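Local coordinates for protein Lem22 (Legionella pneumophila subsp. pneumophila ATCC 43290, PDB 5WD9) that is a secreted Legionella effector of undetermined function, folded as a compact three-helix bundle that probably binds a partner protein in the host cell, at residues 76-79 and 80-84. Residues are numbered along the deposited sequence; the frame is centred on the assembly and turned at random. Where two conformers were deposited one is given.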
ATOM      1  N   GLU A  76      -1.757   4.217   8.973  1.00  7.28           N
ATOM      2  CA  GLU A  76      -1.274   4.963  10.124  0.51  9.15           C
ATOM      3  C   GLU A  76      -0.186   5.956   9.742  1.00  8.12           C
ATOM      4  O   GLU A  76      -0.199   7.094  10.215  1.00  9.67           O
ATOM      5  CB  GLU A  76      -0.803   4.047  11.246  0.51 11.32           C
ATOM      6  CG  GLU A  76      -0.327   4.879  12.419  0.51 11.50           C
ATOM      7  CD  GLU A  76      -0.308   4.129  13.719  0.51 19.01           C
ATOM      8  OE1 GLU A  76      -0.432   2.889  13.689  0.51 22.35           O
ATOM      9  OE2 GLU A  76      -0.174   4.791  14.770  0.51 18.47           O
ATOM     10  N   LEU A  77       0.760   5.562   8.888  1.00  7.43           N
ATOM     11  CA  LEU A  77       1.800   6.502   8.492  1.00  8.21           C
ATOM     12  C   LEU A  77       1.222   7.688   7.735  1.00  7.32           C
ATOM     13  O   LEU A  77       1.646   8.831   7.940  1.00  7.90           O
ATOM     14  CB  LEU A  77       2.854   5.816   7.632  1.00  8.19           C
ATOM     15  CG  LEU A  77       3.651   4.706   8.308  1.00 10.14           C
ATOM     16  CD1 LEU A  77       4.418   3.924   7.260  1.00 10.80           C
ATOM     17  CD2 LEU A  77       4.611   5.275   9.321  1.00 13.38           C
ATOM     18  N   LYS A  78       0.274   7.428   6.826  1.00  7.23           N
ATOM     19  CA  LYS A  78      -0.335   8.496   6.042  1.00  7.67           C
ATOM     20  C   LYS A  78      -1.082   9.461   6.939  1.00  7.02           C
ATOM     21  O   LYS A  78      -1.008  10.679   6.754  1.00  8.41           O
ATOM     22  CB  LYS A  78      -1.266   7.884   4.996  1.00  9.76           C
ATOM     23  CG  LYS A  78      -1.759   8.865   3.943  1.00 12.32           C
ATOM     24  CD  LYS A  78      -2.518   8.139   2.831  1.00 15.31           C
ATOM     25  CE  LYS A  78      -3.761   7.449   3.371  1.00 20.70           C
ATOM     26  NZ  LYS A  78      -4.880   8.423   3.546  1.00 23.16           N
ATOM     27  N   ASP A  79      -1.799   8.932   7.927  1.00  8.19           N
ATOM     28  CA  ASP A  79      -2.547   9.796   8.821  1.00  9.12           C
ATOM     29  C   ASP A  79      -1.604  10.677   9.624  1.00  9.12           C
ATOM     30  O   ASP A  79      -1.830  11.882   9.762  1.00 10.32           O
ATOM     31  CB  ASP A  79      -3.385   8.921   9.743  1.00  9.05           C
ATOM     32  CG  ASP A  79      -4.276   9.712  10.637  1.00 17.39           C
ATOM     33  OD1 ASP A  79      -5.203  10.354  10.098  1.00 18.47           O
ATOM     34  OD2 ASP A  79      -4.082   9.652  11.866  1.00 18.60           O
ATOM     35  N   LYS A  80      -0.534  10.092  10.162  1.00  9.67           N
ATOM     36  CA  LYS A  80       0.421  10.885  10.929  0.60 11.07           C
ATOM     37  C   LYS A  80       1.072  11.951  10.058  1.00 10.76           C
ATOM     38  O   LYS A  80       1.224  13.107  10.477  1.00 11.69           O
ATOM     39  CB  LYS A  80       1.487   9.968  11.533  0.60 14.70           C
ATOM     40  CG  LYS A  80       0.947   8.953  12.525  0.60 20.71           C
ATOM     41  CD  LYS A  80       0.694   9.580  13.875  0.60 28.50           C
ATOM     42  CE  LYS A  80      -0.420   8.868  14.616  0.60 30.30           C
ATOM     43  NZ  LYS A  80      -0.803   9.621  15.839  0.60 35.58           N
ATOM     44  N   CYS A  81       1.464  11.587   8.838  1.00  9.78           N
ATOM     45  CA  CYS A  81       2.071  12.547   7.933  1.00 11.57           C
ATOM     46  C   CYS A  81       1.125  13.704   7.627  1.00 10.81           C
ATOM     47  O   CYS A  81       1.500  14.874   7.741  1.00 11.39           O
ATOM     48  CB  CYS A  81       2.453  11.816   6.656  1.00 10.24           C
ATOM     49  SG  CYS A  81       3.354  12.832   5.507  1.00 13.10           S
ATOM     50  N   ARG A  82      -0.112  13.394   7.236  1.00 11.20           N
ATOM     51  CA  ARG A  82      -1.064  14.453   6.899  1.00 11.89           C
ATOM     52  C   ARG A  82      -1.382  15.319   8.112  1.00 12.33           C
ATOM     53  O   ARG A  82      -1.543  16.541   7.985  1.00 12.58           O
ATOM     54  CB  ARG A  82      -2.342  13.832   6.335  1.00 12.62           C
ATOM     55  CG  ARG A  82      -2.236  13.340   4.912  1.00 18.12           C
ATOM     56  CD  ARG A  82      -3.618  13.160   4.305  1.00 27.68           C
ATOM     57  NE  ARG A  82      -3.558  12.839   2.880  1.00 35.32           N
ATOM     58  CZ  ARG A  82      -3.425  13.739   1.910  1.00 38.31           C
ATOM     59  NH1 ARG A  82      -3.333  15.031   2.201  1.00 40.52           N
ATOM     60  NH2 ARG A  82      -3.378  13.347   0.642  1.00 40.88           N
ATOM     61  N   ASP A  83      -1.478  14.707   9.296  1.00 11.13           N
ATOM     62  CA  ASP A  83      -1.712  15.477  10.519  1.00 10.88           C
ATOM     63  C   ASP A  83      -0.597  16.482  10.740  1.00 11.82           C
ATOM     64  O   ASP A  83      -0.850  17.638  11.095  1.00 14.89           O
ATOM     65  CB  ASP A  83      -1.766  14.554  11.734  1.00 13.97           C
ATOM     66  CG  ASP A  83      -3.067  13.805  11.864  1.00 17.69           C
ATOM     67  OD1 ASP A  83      -4.034  14.108  11.140  1.00 17.20           O
ATOM     68  OD2 ASP A  83      -3.096  12.884  12.697  1.00 19.42           O
ATOM     69  N   GLN A  84       0.651  16.049  10.548  1.00 15.90           N
ATOM     70  CA  GLN A  84       1.797  16.927  10.748  1.00 16.58           C
ATOM     71  C   GLN A  84       1.823  18.031   9.705  1.00 16.83           C
ATOM     72  O   GLN A  84       2.145  19.179  10.022  1.00 17.59           O
ATOM     73  CB  GLN A  84       3.076  16.100  10.668  1.00 17.73           C
ATOM     74  CG  GLN A  84       3.355  15.258  11.888  1.00 25.21           C
ATOM     75  CD  GLN A  84       4.811  14.871  11.982  1.00 36.90           C
ATOM     76  OE1 GLN A  84       5.294  14.054  11.199  1.00 40.87           O
ATOM     77  NE2 GLN A  84       5.526  15.468  12.929  1.00 39.70           N
TER
HETATM   78  O   HOH W   1      -4.667  13.268   8.764  1.00 26.62           O
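Asp-83 turns the face of its carboxylate to the backbone oxygen of Asp-79, with CG 3.1 Å from Asp-79 O, and crosses the Asp-79 carboxylate one turn back with the two planes 74° apart. Asp-79 OD2 and Asp-83 OD2 come within 3.5 Å, a pairing of like charges that would probably raise the proton affinity of one of them. A water bridges the other oxygens, close to Asp-83 OD1 (2.6 Å) and longer to Asp-79 OD1 (3.2 Å). Asp-79 CG stands anti to the backbone N (chi1 -176°), whereas Asp-83 CG sits beside its own N (chi1 -77°), and the acids thereby converge. All this rides on two turns of helix 58-87, the last of the three-helix bundle, with i to i+4 bonds such as Asp-83 N to Asp-79 O (2.9 Å). Glu-76 and Lys-80 run alongside each other; in the conformers given, Glu-76 OE2 and Lys-80 NZ are 5.0 Å apart. The aliphatic CG of Lys-78 approaches Arg-82 NE obliquely at 4.5 Å, while the Arg-82 guanidinium reaches on to a salt bridge with Glu-36 of helix 28-52. Cys-81 packs against Leu-32 of that same helix, and Leu-77 against Ile-19 of helix 4-24.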